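Local coordinates for protein aminofutalosine deaminase (Helicobacter pylori, PDB 7LKK) that deaminates aminofutalosine in the menaquinone pathway of this bacterium, and probably adenosine too, using a metal-dependent hydrolase site that here holds iron, at residues 386-391 and 410-415; 150-155 and 184-189; 296-301 and 343-348. All blocks are in the same frame, centred on the assembly; numbering follows the deposited sequence.

Interaction 1: 386-391 and 410-415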
ATOM      1  N   ASP A 386      18.265 -20.634  -5.877  1.00 20.33           N
ATOM      2  CA  ASP A 386      17.977 -19.251  -5.500  1.00 20.74           C
ATOM      3  C   ASP A 386      16.837 -19.299  -4.488  1.00 15.52           C
ATOM      4  O   ASP A 386      15.668 -19.430  -4.857  1.00 13.98           O
ATOM      5  CB  ASP A 386      17.619 -18.414  -6.724  1.00 20.78           C
ATOM      6  CG  ASP A 386      18.756 -18.329  -7.734  1.00 22.05           C
ATOM      7  OD1 ASP A 386      19.929 -18.525  -7.347  1.00 22.77           O
ATOM      8  OD2 ASP A 386      18.473 -18.068  -8.921  1.00 23.67           O
ATOM      9  N   LEU A 387      17.176 -19.197  -3.205  1.00 16.06           N
ATOM     10  CA  LEU A 387      16.234 -19.505  -2.139  1.00 19.04           C
ATOM     11  C   LEU A 387      16.233 -18.413  -1.081  1.00 19.04           C
ATOM     12  O   LEU A 387      17.290 -17.911  -0.687  1.00 18.26           O
ATOM     13  CB  LEU A 387      16.572 -20.855  -1.492  1.00 19.93           C
ATOM     14  CG  LEU A 387      16.587 -22.048  -2.452  1.00 22.15           C
ATOM     15  CD1 LEU A 387      17.227 -23.270  -1.808  1.00 19.28           C
ATOM     16  CD2 LEU A 387      15.177 -22.365  -2.930  1.00 20.49           C
ATOM     17  N   SER A 388      15.035 -18.068  -0.611  1.00 19.36           N
ATOM     18  CA  SER A 388      14.843 -17.102   0.462  1.00 19.38           C
ATOM     19  C   SER A 388      14.225 -17.790   1.670  1.00 20.88           C
ATOM     20  O   SER A 388      13.401 -18.699   1.524  1.00 18.93           O
ATOM     21  CB  SER A 388      13.938 -15.949   0.017  1.00 18.59           C
ATOM     22  OG  SER A 388      14.549 -15.154  -0.982  1.00 21.75           O
ATOM     23  N   VAL A 389      14.628 -17.355   2.861  1.00 24.66           N
ATOM     24  CA  VAL A 389      14.004 -17.762   4.115  1.00 23.30           C
ATOM     25  C   VAL A 389      13.569 -16.506   4.858  1.00 24.31           C
ATOM     26  O   VAL A 389      14.384 -15.606   5.095  1.00 23.58           O
ATOM     27  CB  VAL A 389      14.957 -18.607   4.981  1.00 22.93           C
ATOM     28  CG1 VAL A 389      14.307 -18.943   6.316  1.00 24.94           C
ATOM     29  CG2 VAL A 389      15.370 -19.875   4.245  1.00 22.84           C
ATOM     30  N   PHE A 390      12.285 -16.442   5.215  1.00 24.00           N
ATOM     31  CA  PHE A 390      11.717 -15.337   5.977  1.00 22.14           C
ATOM     32  C   PHE A 390      11.220 -15.865   7.315  1.00 23.91           C
ATOM     33  O   PHE A 390      10.435 -16.817   7.351  1.00 19.86           O
ATOM     34  CB  PHE A 390      10.559 -14.672   5.224  1.00 21.75           C
ATOM     35  CG  PHE A 390      10.988 -13.846   4.040  1.00 20.82           C
ATOM     36  CD1 PHE A 390      11.244 -14.442   2.816  1.00 20.24           C
ATOM     37  CD2 PHE A 390      11.115 -12.471   4.150  1.00 22.21           C
ATOM     38  CE1 PHE A 390      11.632 -13.683   1.725  1.00 21.42           C
ATOM     39  CE2 PHE A 390      11.500 -11.704   3.065  1.00 21.06           C
ATOM     40  CZ  PHE A 390      11.759 -12.312   1.850  1.00 19.99           C
ATOM     41  N   GLY A 391      11.655 -15.239   8.403  1.00 26.85           N
ATOM     42  CA  GLY A 391      11.304 -15.678   9.746  1.00 21.93           C
ATOM     43  C   GLY A 391      10.162 -14.861  10.320  1.00 25.55           C
ATOM     44  O   GLY A 391      10.064 -13.654  10.087  1.00 21.61           O
ATOM     45  N   LYS A 410       8.970  -8.594   5.432  1.00 20.79           N
ATOM     46  CA  LYS A 410       9.636  -7.318   5.209  1.00 25.94           C
ATOM     47  C   LYS A 410      11.091  -7.486   4.804  1.00 28.23           C
ATOM     48  O   LYS A 410      11.503  -6.958   3.764  1.00 25.65           O
ATOM     49  CB  LYS A 410       9.518  -6.435   6.462  1.00 31.24           C
ATOM     50  CG  LYS A 410       8.286  -5.540   6.439  1.00 30.12           C
ATOM     51  CD  LYS A 410       7.527  -5.566   7.755  1.00 43.64           C
ATOM     52  CE  LYS A 410       8.254  -4.790   8.836  1.00 40.45           C
ATOM     53  NZ  LYS A 410       7.486  -4.776  10.112  1.00 39.01           N
ATOM     54  N   GLU A 411      11.887  -8.211   5.590  1.00 27.06           N
ATOM     55  CA  GLU A 411      13.295  -8.428   5.287  1.00 26.82           C
ATOM     56  C   GLU A 411      13.603  -9.916   5.344  1.00 24.97           C
ATOM     57  O   GLU A 411      13.105 -10.629   6.220  1.00 25.39           O
ATOM     58  CB  GLU A 411      14.203  -7.670   6.265  1.00 30.74           C
ATOM     59  CG  GLU A 411      15.692  -7.854   5.995  1.00 28.49           C
ATOM     60  CD  GLU A 411      16.538  -6.737   6.577  1.00 37.17           C
ATOM     61  OE1 GLU A 411      16.074  -5.577   6.576  1.00 41.69           O
ATOM     62  OE2 GLU A 411      17.666  -7.019   7.034  1.00 39.07           O
ATOM     63  N   VAL A 412      14.432 -10.378   4.408  1.00 21.22           N
ATOM     64  CA  VAL A 412      14.761 -11.794   4.341  1.00 22.42           C
ATOM     65  C   VAL A 412      15.727 -12.157   5.464  1.00 22.98           C
ATOM     66  O   VAL A 412      16.571 -11.352   5.884  1.00 26.71           O
ATOM     67  CB  VAL A 412      15.334 -12.147   2.954  1.00 25.18           C
ATOM     68  CG1 VAL A 412      16.805 -11.760   2.846  1.00 25.90           C
ATOM     69  CG2 VAL A 412      15.130 -13.621   2.651  1.00 24.27           C
ATOM     70  N   GLU A 413      15.584 -13.378   5.979  1.00 23.66           N
ATOM     71  CA  GLU A 413      16.460 -13.888   7.026  1.00 25.39           C
ATOM     72  C   GLU A 413      17.642 -14.655   6.451  1.00 29.00           C
ATOM     73  O   GLU A 413      18.757 -14.563   6.974  1.00 29.36           O
ATOM     74  CB  GLU A 413      15.668 -14.785   7.979  1.00 27.43           C
ATOM     75  CG  GLU A 413      16.359 -15.049   9.304  1.00 34.94           C
ATOM     76  CD  GLU A 413      15.649 -16.108  10.127  1.00 37.90           C
ATOM     77  OE1 GLU A 413      14.539 -16.521   9.733  1.00 35.56           O
ATOM     78  OE2 GLU A 413      16.203 -16.527  11.165  1.00 42.59           O
ATOM     79  N   ARG A 414      17.413 -15.415   5.384  1.00 24.22           N
ATOM     80  CA  ARG A 414      18.477 -16.070   4.641  1.00 26.45           C
ATOM     81  C   ARG A 414      18.209 -15.902   3.156  1.00 25.16           C
ATOM     82  O   ARG A 414      17.077 -16.080   2.697  1.00 21.06           O
ATOM     83  CB  ARG A 414      18.584 -17.563   4.981  1.00 25.01           C
ATOM     84  CG  ARG A 414      19.019 -17.850   6.402  1.00 28.96           C
ATOM     85  CD  ARG A 414      20.471 -17.459   6.622  1.00 33.33           C
ATOM     86  NE  ARG A 414      20.986 -17.966   7.892  1.00 41.83           N
ATOM     87  CZ  ARG A 414      20.687 -17.453   9.081  1.00 35.99           C
ATOM     88  NH1 ARG A 414      19.874 -16.410   9.177  1.00 39.45           N
ATOM     89  NH2 ARG A 414      21.206 -17.984  10.180  1.00 41.08           N
ATOM     90  N   LEU A 415      19.251 -15.551   2.412  1.00 21.29           N
ATOM     91  CA  LEU A 415      19.183 -15.486   0.959  1.00 26.36           C
ATOM     92  C   LEU A 415      20.327 -16.312   0.397  1.00 18.48           C
ATOM     93  O   LEU A 415      21.495 -16.043   0.698  1.00 21.98           O
ATOM     94  CB  LEU A 415      19.257 -14.039   0.457  1.00 21.71           C
ATOM     95  CG  LEU A 415      19.144 -13.856  -1.058  1.00 22.00           C
ATOM     96  CD1 LEU A 415      17.837 -14.436  -1.579  1.00 23.35           C
ATOM     97  CD2 LEU A 415      19.271 -12.388  -1.438  1.00 26.08           C
TER
HETATM   98  O   HOH W   1      12.878 -12.546   7.978  1.00 21.71           O
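F390 sends its ring across V412, although its CB points away from 410-415: CG lies anti to the carbonyl carbon (chi1 -72°), which swings the ring back over segment 410-415. CB and CG themselves make no contact across. Beyond them, CD2 passes 3.4 Å from E411 O and CE2 lies 3.5 Å from V412 N, both against the backbone. On the other branch CD1 touches V412 CG2, CE1 meets the same methyl, V412 CG2, at 3.6 Å, and CZ at the tip touches V412 CB and CG2. That methyl sits over the ring face in a CH-pi contact, 20° off the normal, while F405 adds an edge-to-face partner. An aromatic suits the place because its flat face lies over the beta-branched V412 while CD2 and CE2 rest against the backbone of 411-412.

The backbones form an antiparallel pair with a classic beta bulge: E413 and R414 both face V389, whose O accepts from E413 N (2.7 Å) and from R414 N (3.0 Å), the second donor tilted out of the carbonyl plane. V389 N in turn gives a bond to R414 O. Strand 387-391 runs antiparallel to both 69-80 and 414-417 and so links the two. Branched V389 packs beside the aliphatic part of R414, CB to CB 3.8 Å, with F66 touching both, while R414 NH1 bends round to donate to E413 O at 3.1 Å. One water links G391 N to E411 O.

Interaction 2: 150-155 and 184-189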
ATOM      1  N   PRO A 150      25.647  -9.883  -6.136  1.00 31.41           N
ATOM      2  CA  PRO A 150      25.273 -11.291  -6.330  1.00 28.13           C
ATOM      3  C   PRO A 150      23.989 -11.489  -7.120  1.00 24.34           C
ATOM      4  O   PRO A 150      23.595 -12.638  -7.344  1.00 26.54           O
ATOM      5  CB  PRO A 150      25.117 -11.808  -4.891  1.00 28.86           C
ATOM      6  CG  PRO A 150      24.787 -10.607  -4.092  1.00 26.91           C
ATOM      7  CD  PRO A 150      25.509  -9.454  -4.734  1.00 29.67           C
ATOM      8  N   LEU A 151      23.341 -10.411  -7.557  1.00 28.99           N
ATOM      9  CA  LEU A 151      22.084 -10.518  -8.284  1.00 26.69           C
ATOM     10  C   LEU A 151      22.282 -11.140  -9.662  1.00 25.06           C
ATOM     11  O   LEU A 151      23.276 -10.875 -10.345  1.00 26.68           O
ATOM     12  CB  LEU A 151      21.447  -9.136  -8.442  1.00 27.83           C
ATOM     13  CG  LEU A 151      20.702  -8.540  -7.250  1.00 29.44           C
ATOM     14  CD1 LEU A 151      20.408  -7.066  -7.497  1.00 30.33           C
ATOM     15  CD2 LEU A 151      19.418  -9.308  -6.990  1.00 25.30           C
ATOM     16  N   ASN A 152      21.331 -11.980 -10.065  1.00 26.41           N
ATOM     17  CA  ASN A 152      21.195 -12.331 -11.472  1.00 24.18           C
ATOM     18  C   ASN A 152      20.595 -11.145 -12.218  1.00 23.13           C
ATOM     19  O   ASN A 152      19.571 -10.595 -11.802  1.00 21.42           O
ATOM     20  CB  ASN A 152      20.309 -13.563 -11.644  1.00 21.67           C
ATOM     21  CG  ASN A 152      20.815 -14.764 -10.872  1.00 28.91           C
ATOM     22  OD1 ASN A 152      21.951 -15.203 -11.054  1.00 30.54           O
ATOM     23  ND2 ASN A 152      19.969 -15.306 -10.001  1.00 25.89           N
ATOM     24  N   ALA A 153      21.236 -10.735 -13.308  1.00 22.82           N
ATOM     25  CA  ALA A 153      20.838  -9.523 -14.010  1.00 18.77           C
ATOM     26  C   ALA A 153      20.587  -9.815 -15.481  1.00 21.38           C
ATOM     27  O   ALA A 153      21.447 -10.385 -16.161  1.00 23.33           O
ATOM     28  CB  ALA A 153      21.901  -8.431 -13.865  1.00 28.34           C
ATOM     29  N   VAL A 154      19.409  -9.429 -15.960  1.00 20.66           N
ATOM     30  CA  VAL A 154      19.116  -9.337 -17.384  1.00 18.65           C
ATOM     31  C   VAL A 154      18.972  -7.856 -17.704  1.00 22.77           C
ATOM     32  O   VAL A 154      17.967  -7.228 -17.345  1.00 19.37           O
ATOM     33  CB  VAL A 154      17.851 -10.113 -17.769  1.00 17.93           C
ATOM     34  CG1 VAL A 154      17.568  -9.958 -19.256  1.00 18.19           C
ATOM     35  CG2 VAL A 154      17.998 -11.582 -17.403  1.00 21.95           C
ATOM     36  N   VAL A 155      19.973  -7.289 -18.369  1.00 19.61           N
ATOM     37  CA  VAL A 155      20.003  -5.856 -18.642  1.00 19.51           C
ATOM     38  C   VAL A 155      19.418  -5.622 -20.030  1.00 20.38           C
ATOM     39  O   VAL A 155      19.982  -6.061 -21.037  1.00 20.91           O
ATOM     40  CB  VAL A 155      21.421  -5.284 -18.529  1.00 22.79           C
ATOM     41  CG1 VAL A 155      21.454  -3.855 -19.049  1.00 18.04           C
ATOM     42  CG2 VAL A 155      21.889  -5.333 -17.084  1.00 24.42           C
ATOM     43  N   ASP A 184      28.138 -12.730 -18.579  1.00 32.67           N
ATOM     44  CA  ASP A 184      28.739 -13.866 -17.892  1.00 31.61           C
ATOM     45  C   ASP A 184      27.604 -14.740 -17.364  1.00 28.66           C
ATOM     46  O   ASP A 184      26.469 -14.656 -17.840  1.00 28.22           O
ATOM     47  CB  ASP A 184      29.709 -13.389 -16.793  1.00 32.34           C
ATOM     48  CG  ASP A 184      29.066 -12.430 -15.798  1.00 33.24           C
ATOM     49  OD1 ASP A 184      27.832 -12.479 -15.600  1.00 28.98           O
ATOM     50  OD2 ASP A 184      29.806 -11.621 -15.199  1.00 36.95           O
ATOM     51  N   GLN A 185      27.911 -15.582 -16.377  1.00 30.21           N
ATOM     52  CA  GLN A 185      26.895 -16.467 -15.820  1.00 34.99           C
ATOM     53  C   GLN A 185      25.832 -15.712 -15.031  1.00 34.88           C
ATOM     54  O   GLN A 185      24.760 -16.269 -14.771  1.00 31.04           O
ATOM     55  CB  GLN A 185      27.551 -17.523 -14.931  1.00 31.38           C
ATOM     56  CG  GLN A 185      28.308 -18.585 -15.704  1.00 32.85           C
ATOM     57  CD  GLN A 185      29.330 -19.303 -14.851  1.00 33.07           C
ATOM     58  OE1 GLN A 185      29.025 -19.753 -13.746  1.00 35.77           O
ATOM     59  NE2 GLN A 185      30.552 -19.419 -15.358  1.00 33.72           N
ATOM     60  N   LYS A 186      26.106 -14.465 -14.639  1.00 28.19           N
ATOM     61  CA  LYS A 186      25.164 -13.655 -13.882  1.00 30.30           C
ATOM     62  C   LYS A 186      24.577 -12.494 -14.674  1.00 29.11           C
ATOM     63  O   LYS A 186      23.662 -11.830 -14.174  1.00 26.92           O
ATOM     64  CB  LYS A 186      25.828 -13.105 -12.611  1.00 32.07           C
ATOM     65  CG  LYS A 186      26.149 -14.163 -11.569  1.00 34.97           C
ATOM     66  CD  LYS A 186      26.031 -13.600 -10.164  1.00 36.28           C
ATOM     67  CE  LYS A 186      27.160 -12.627  -9.865  1.00 39.85           C
ATOM     68  NZ  LYS A 186      28.431 -13.338  -9.559  1.00 44.33           N
ATOM     69  N   LEU A 187      25.075 -12.223 -15.879  1.00 22.84           N
ATOM     70  CA  LEU A 187      24.621 -11.085 -16.670  1.00 24.16           C
ATOM     71  C   LEU A 187      24.218 -11.565 -18.054  1.00 25.43           C
ATOM     72  O   LEU A 187      25.046 -12.111 -18.792  1.00 27.06           O
ATOM     73  CB  LEU A 187      25.709 -10.012 -16.776  1.00 25.97           C
ATOM     74  CG  LEU A 187      25.281  -8.756 -17.540  1.00 29.60           C
ATOM     75  CD1 LEU A 187      23.974  -8.232 -16.981  1.00 26.14           C
ATOM     76  CD2 LEU A 187      26.357  -7.682 -17.494  1.00 30.77           C
ATOM     77  N   LYS A 188      22.951 -11.359 -18.402  1.00 19.67           N
ATOM     78  CA  LYS A 188      22.435 -11.619 -19.737  1.00 24.44           C
ATOM     79  C   LYS A 188      22.087 -10.293 -20.400  1.00 22.03           C
ATOM     80  O   LYS A 188      21.411  -9.453 -19.797  1.00 18.97           O
ATOM     81  CB  LYS A 188      21.205 -12.529 -19.687  1.00 24.84           C
ATOM     82  CG  LYS A 188      20.496 -12.687 -21.026  1.00 24.89           C
ATOM     83  CD  LYS A 188      19.681 -13.973 -21.089  1.00 27.64           C
ATOM     84  CE  LYS A 188      18.674 -14.049 -19.952  1.00 25.72           C
ATOM     85  NZ  LYS A 188      17.912 -15.332 -19.957  1.00 28.67           N
ATOM     86  N   ALA A 189      22.554 -10.104 -21.629  1.00 25.26           N
ATOM     87  CA  ALA A 189      22.271  -8.887 -22.373  1.00 22.49           C
ATOM     88  C   ALA A 189      20.959  -9.029 -23.133  1.00 20.49           C
ATOM     89  O   ALA A 189      20.689 -10.066 -23.745  1.00 24.91           O
ATOM     90  CB  ALA A 189      23.408  -8.565 -23.343  1.00 22.05           C
TER
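L187 holds CG anti to its own backbone N (chi1 -177°) and turns chi2 to 51°, which lays CD1 across the adjacent strand. There L187 CD1 meets V155 CG2 at 3.6 Å, A153 CB at 3.7 Å and A153 O at 3.4 Å. V155 approaches obliquely, using the branch that lies anti to its carbonyl carbon. K188 runs the other way, its side chain alongside V154 and pointing with it: a bend at chi3 sets K188 CE 3.6 Å from V154 CG2, and the straight last bond carries NZ on to L372 O.

Strands 152-155 and 187-189 are parallel, 13° apart, and belong to the beta-alpha-beta unit that returns through helix 166-180, a building block of the TIM barrel. A153 N donates to K186 O (2.8 Å), K188 N to A153 O and V155 N to K188 O, each donor approaching nearly in line with the C=O, the V155 bond being the most bent at its hydrogen. A153, V155, L187 and A189 share one face, where helices 143-147 and 166-180 touch V155, L187 and A189. Small alanines and branched aliphatics suit such close strand-to-helix contact.

Before the strand, D184 OD1 accepts from K186 N at 2.8 Å, an Asx turn. Because L372 O satisfies NZ beyond the two strands, K188 can lay its aliphatic carbons on V154, probably without burying an unpaired charge.

Interaction 3: 296-301 and 343-348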
ATOM      1  N   LEU A 296       3.262 -10.402 -19.896  1.00 20.37           N
ATOM      2  CA  LEU A 296       2.737  -9.158 -19.351  1.00 20.86           C
ATOM      3  C   LEU A 296       3.383  -8.859 -18.003  1.00 19.82           C
ATOM      4  O   LEU A 296       3.416  -9.716 -17.116  1.00 15.87           O
ATOM      5  CB  LEU A 296       1.219  -9.236 -19.199  1.00 20.37           C
ATOM      6  CG  LEU A 296       0.407  -9.422 -20.481  1.00 24.05           C
ATOM      7  CD1 LEU A 296      -1.068  -9.189 -20.205  1.00 23.66           C
ATOM      8  CD2 LEU A 296       0.903  -8.491 -21.578  1.00 16.47           C
ATOM      9  N   ILE A 297       3.897  -7.641 -17.856  1.00 13.11           N
ATOM     10  CA  ILE A 297       4.490  -7.169 -16.610  1.00 17.60           C
ATOM     11  C   ILE A 297       3.614  -6.050 -16.069  1.00 17.22           C
ATOM     12  O   ILE A 297       3.252  -5.126 -16.809  1.00 16.44           O
ATOM     13  CB  ILE A 297       5.936  -6.684 -16.816  1.00 19.06           C
ATOM     14  CG1 ILE A 297       6.721  -7.664 -17.697  1.00 18.11           C
ATOM     15  CG2 ILE A 297       6.623  -6.481 -15.471  1.00 19.41           C
ATOM     16  CD1 ILE A 297       6.947  -9.022 -17.071  1.00 20.38           C
ATOM     17  N   THR A 298       3.266  -6.131 -14.790  1.00 16.10           N
ATOM     18  CA  THR A 298       2.405  -5.141 -14.162  1.00 19.22           C
ATOM     19  C   THR A 298       3.141  -4.447 -13.023  1.00 18.18           C
ATOM     20  O   THR A 298       3.864  -5.086 -12.252  1.00 21.43           O
ATOM     21  CB  THR A 298       1.097  -5.780 -13.665  1.00 20.74           C
ATOM     22  OG1 THR A 298       0.202  -4.757 -13.217  1.00 17.57           O
ATOM     23  CG2 THR A 298       1.352  -6.781 -12.539  1.00 20.01           C
ATOM     24  N   CYS A 299       2.972  -3.129 -12.937  1.00 17.86           N
ATOM     25  CA  CYS A 299       3.627  -2.302 -11.925  1.00 16.93           C
ATOM     26  C   CYS A 299       2.552  -1.498 -11.212  1.00 15.73           C
ATOM     27  O   CYS A 299       2.228  -0.372 -11.620  1.00 16.59           O
ATOM     28  CB  CYS A 299       4.684  -1.395 -12.555  1.00 19.03           C
ATOM     29  SG  CYS A 299       5.898  -2.258 -13.595  1.00 20.25           S
ATOM     30  N   PRO A 300       1.971  -2.039 -10.133  1.00 13.40           N
ATOM     31  CA  PRO A 300       0.790  -1.391  -9.530  1.00 16.38           C
ATOM     32  C   PRO A 300       1.034   0.018  -9.007  1.00 14.64           C
ATOM     33  O   PRO A 300       0.188   0.897  -9.215  1.00 14.30           O
ATOM     34  CB  PRO A 300       0.393  -2.354  -8.397  1.00 16.34           C
ATOM     35  CG  PRO A 300       1.557  -3.265  -8.200  1.00 13.42           C
ATOM     36  CD  PRO A 300       2.271  -3.343  -9.516  1.00 21.02           C
ATOM     37  N   PHE A 301       2.148   0.263  -8.312  1.00 13.74           N
ATOM     38  CA  PHE A 301       2.351   1.589  -7.734  1.00 16.44           C
ATOM     39  C   PHE A 301       2.639   2.625  -8.814  1.00 18.90           C
ATOM     40  O   PHE A 301       2.108   3.741  -8.767  1.00 17.44           O
ATOM     41  CB  PHE A 301       3.481   1.557  -6.703  1.00 18.87           C
ATOM     42  CG  PHE A 301       3.317   2.562  -5.596  1.00 23.75           C
ATOM     43  CD1 PHE A 301       3.770   3.863  -5.750  1.00 20.28           C
ATOM     44  CD2 PHE A 301       2.703   2.210  -4.406  1.00 23.93           C
ATOM     45  CE1 PHE A 301       3.619   4.792  -4.736  1.00 23.84           C
ATOM     46  CE2 PHE A 301       2.546   3.135  -3.386  1.00 28.52           C
ATOM     47  CZ  PHE A 301       3.004   4.427  -3.551  1.00 22.45           C
ATOM     48  N   ARG A 343       2.299  -5.913  -1.780  1.00 14.45           N
ATOM     49  CA  ARG A 343       1.218  -5.417  -0.935  1.00 16.51           C
ATOM     50  C   ARG A 343       0.422  -4.327  -1.643  1.00 18.22           C
ATOM     51  O   ARG A 343      -0.807  -4.266  -1.512  1.00 16.22           O
ATOM     52  CB  ARG A 343       1.775  -4.906   0.393  1.00 19.40           C
ATOM     53  CG  ARG A 343       2.143  -6.019   1.366  1.00 19.03           C
ATOM     54  CD  ARG A 343       2.611  -5.465   2.697  1.00 18.58           C
ATOM     55  NE  ARG A 343       3.976  -4.952   2.632  1.00 18.27           N
ATOM     56  CZ  ARG A 343       5.065  -5.693   2.818  1.00 21.30           C
ATOM     57  NH1 ARG A 343       4.954  -6.991   3.080  1.00 19.87           N
ATOM     58  NH2 ARG A 343       6.266  -5.136   2.740  1.00 23.42           N
ATOM     59  N   ALA A 344       1.099  -3.456  -2.397  1.00 18.46           N
ATOM     60  CA  ALA A 344       0.376  -2.491  -3.217  1.00 16.02           C
ATOM     61  C   ALA A 344      -0.491  -3.206  -4.243  1.00 15.68           C
ATOM     62  O   ALA A 344      -1.623  -2.789  -4.515  1.00 15.48           O
ATOM     63  CB  ALA A 344       1.355  -1.540  -3.910  1.00 16.87           C
ATOM     64  N   PHE A 345       0.028  -4.300  -4.807  1.00 15.02           N
ATOM     65  CA  PHE A 345      -0.728  -5.113  -5.755  1.00 16.07           C
ATOM     66  C   PHE A 345      -2.008  -5.649  -5.120  1.00 18.13           C
ATOM     67  O   PHE A 345      -3.077  -5.623  -5.741  1.00 17.20           O
ATOM     68  CB  PHE A 345       0.169  -6.253  -6.251  1.00 16.60           C
ATOM     69  CG  PHE A 345      -0.460  -7.141  -7.286  1.00 16.29           C
ATOM     70  CD1 PHE A 345      -0.563  -6.732  -8.605  1.00 17.59           C
ATOM     71  CD2 PHE A 345      -0.909  -8.410  -6.946  1.00 19.68           C
ATOM     72  CE1 PHE A 345      -1.126  -7.562  -9.564  1.00 17.67           C
ATOM     73  CE2 PHE A 345      -1.472  -9.240  -7.895  1.00 17.76           C
ATOM     74  CZ  PHE A 345      -1.580  -8.816  -9.206  1.00 21.05           C
ATOM     75  N   LEU A 346      -1.918  -6.128  -3.877  1.00 16.79           N
ATOM     76  CA  LEU A 346      -3.106  -6.620  -3.186  1.00 16.68           C
ATOM     77  C   LEU A 346      -4.136  -5.512  -3.000  1.00 19.60           C
ATOM     78  O   LEU A 346      -5.344  -5.759  -3.075  1.00 18.36           O
ATOM     79  CB  LEU A 346      -2.716  -7.226  -1.838  1.00 18.92           C
ATOM     80  CG  LEU A 346      -1.785  -8.438  -1.871  1.00 18.30           C
ATOM     81  CD1 LEU A 346      -1.478  -8.915  -0.455  1.00 18.85           C
ATOM     82  CD2 LEU A 346      -2.381  -9.568  -2.707  1.00 18.27           C
ATOM     83  N   LEU A 347      -3.674  -4.283  -2.763  1.00 19.49           N
ATOM     84  CA  LEU A 347      -4.580  -3.162  -2.553  1.00 18.07           C
ATOM     85  C   LEU A 347      -5.175  -2.628  -3.848  1.00 21.10           C
ATOM     86  O   LEU A 347      -6.213  -1.959  -3.806  1.00 21.49           O
ATOM     87  CB  LEU A 347      -3.852  -2.029  -1.827  1.00 20.22           C
ATOM     88  CG  LEU A 347      -3.379  -2.325  -0.404  1.00 20.73           C
ATOM     89  CD1 LEU A 347      -2.451  -1.228   0.085  1.00 22.89           C
ATOM     90  CD2 LEU A 347      -4.569  -2.483   0.531  1.00 20.50           C
ATOM     91  N   SER A 348      -4.560  -2.921  -4.992  1.00 20.32           N
ATOM     92  CA  SER A 348      -4.928  -2.311  -6.263  1.00 21.94           C
ATOM     93  C   SER A 348      -5.953  -3.115  -7.053  1.00 21.70           C
ATOM     94  O   SER A 348      -6.383  -2.658  -8.116  1.00 23.40           O
ATOM     95  CB  SER A 348      -3.676  -2.107  -7.125  1.00 17.94           C
ATOM     96  OG  SER A 348      -2.726  -1.296  -6.455  1.00 17.77           O
TER
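P300 sets CB and CG against the helix bearing F345, and apolar contact carries this interaction. P300 CG lies 3.8 Å from F345 CB and equally close to F345 CA, while P300 CB stands 3.8 Å from S348 OG. The two side chains, P300 and F345, cross obliquely, and P300 CG comes at the rim of the F345 ring, near its plane, rather than over a face. With chi1 near 180° (-177°), the F345 ring extends back along 296-301 toward the strand. There F345 CE1 meets T298 CG2 at 3.9 Å, the two side chains at about a right angle. V325, L356, I359 and A360 touch the F345 side chain, and the H349 ring meets its ring obliquely; a large apolar aromatic suits so enclosed a place. A second, looser pair joins F301 and A344: A344 CB comes to the ring edge, 4.0 Å from F301 CD2, a methyl small enough for the helix to lie against that edge.

The meeting lies where strand 294-298 of the TIM barrel gives way to helix 300-305, with the F301 side chain about 7 Å from that of iron-binding D328. C299 occupies the N-cap position and P300 follows in the first turn, where a residue without an N-H costs the helix no bond.

Between the two segments themselves the contact is apolar; polar bonds lie within 343-348 or run to E341, two residues before it, whose OE2 takes up F301 N. S348 OG donates to A344 O at 2.7 Å, from 43° above the carbonyl plane, which ties the hydroxyl down on its own helix as P300 packs beside it.

The second subunit covers this region as well: its L407 packs on F301, its L347 on A344, and its R304 NE donates to L346 O.

Overall arrangement
All three interactions belong to the amidohydrolase part of the chain but stand in different relations to the iron site. Interactions 2 and 3 lie in the barrel, on opposite sides of the chain's centre, with centres 25 Å apart and nearest atoms about 11 Å apart. Neither reaches the metal: the V155 side chain is about 13 Å from the iron and that of P300 about 11 Å. Interaction 1 lies away from the site, yet touches both others. D386 OD2 comes within 3.3 Å of N152 ND2 of interaction 2, and K410 CG packs 4.2 Å from R343 NH2 of interaction 3.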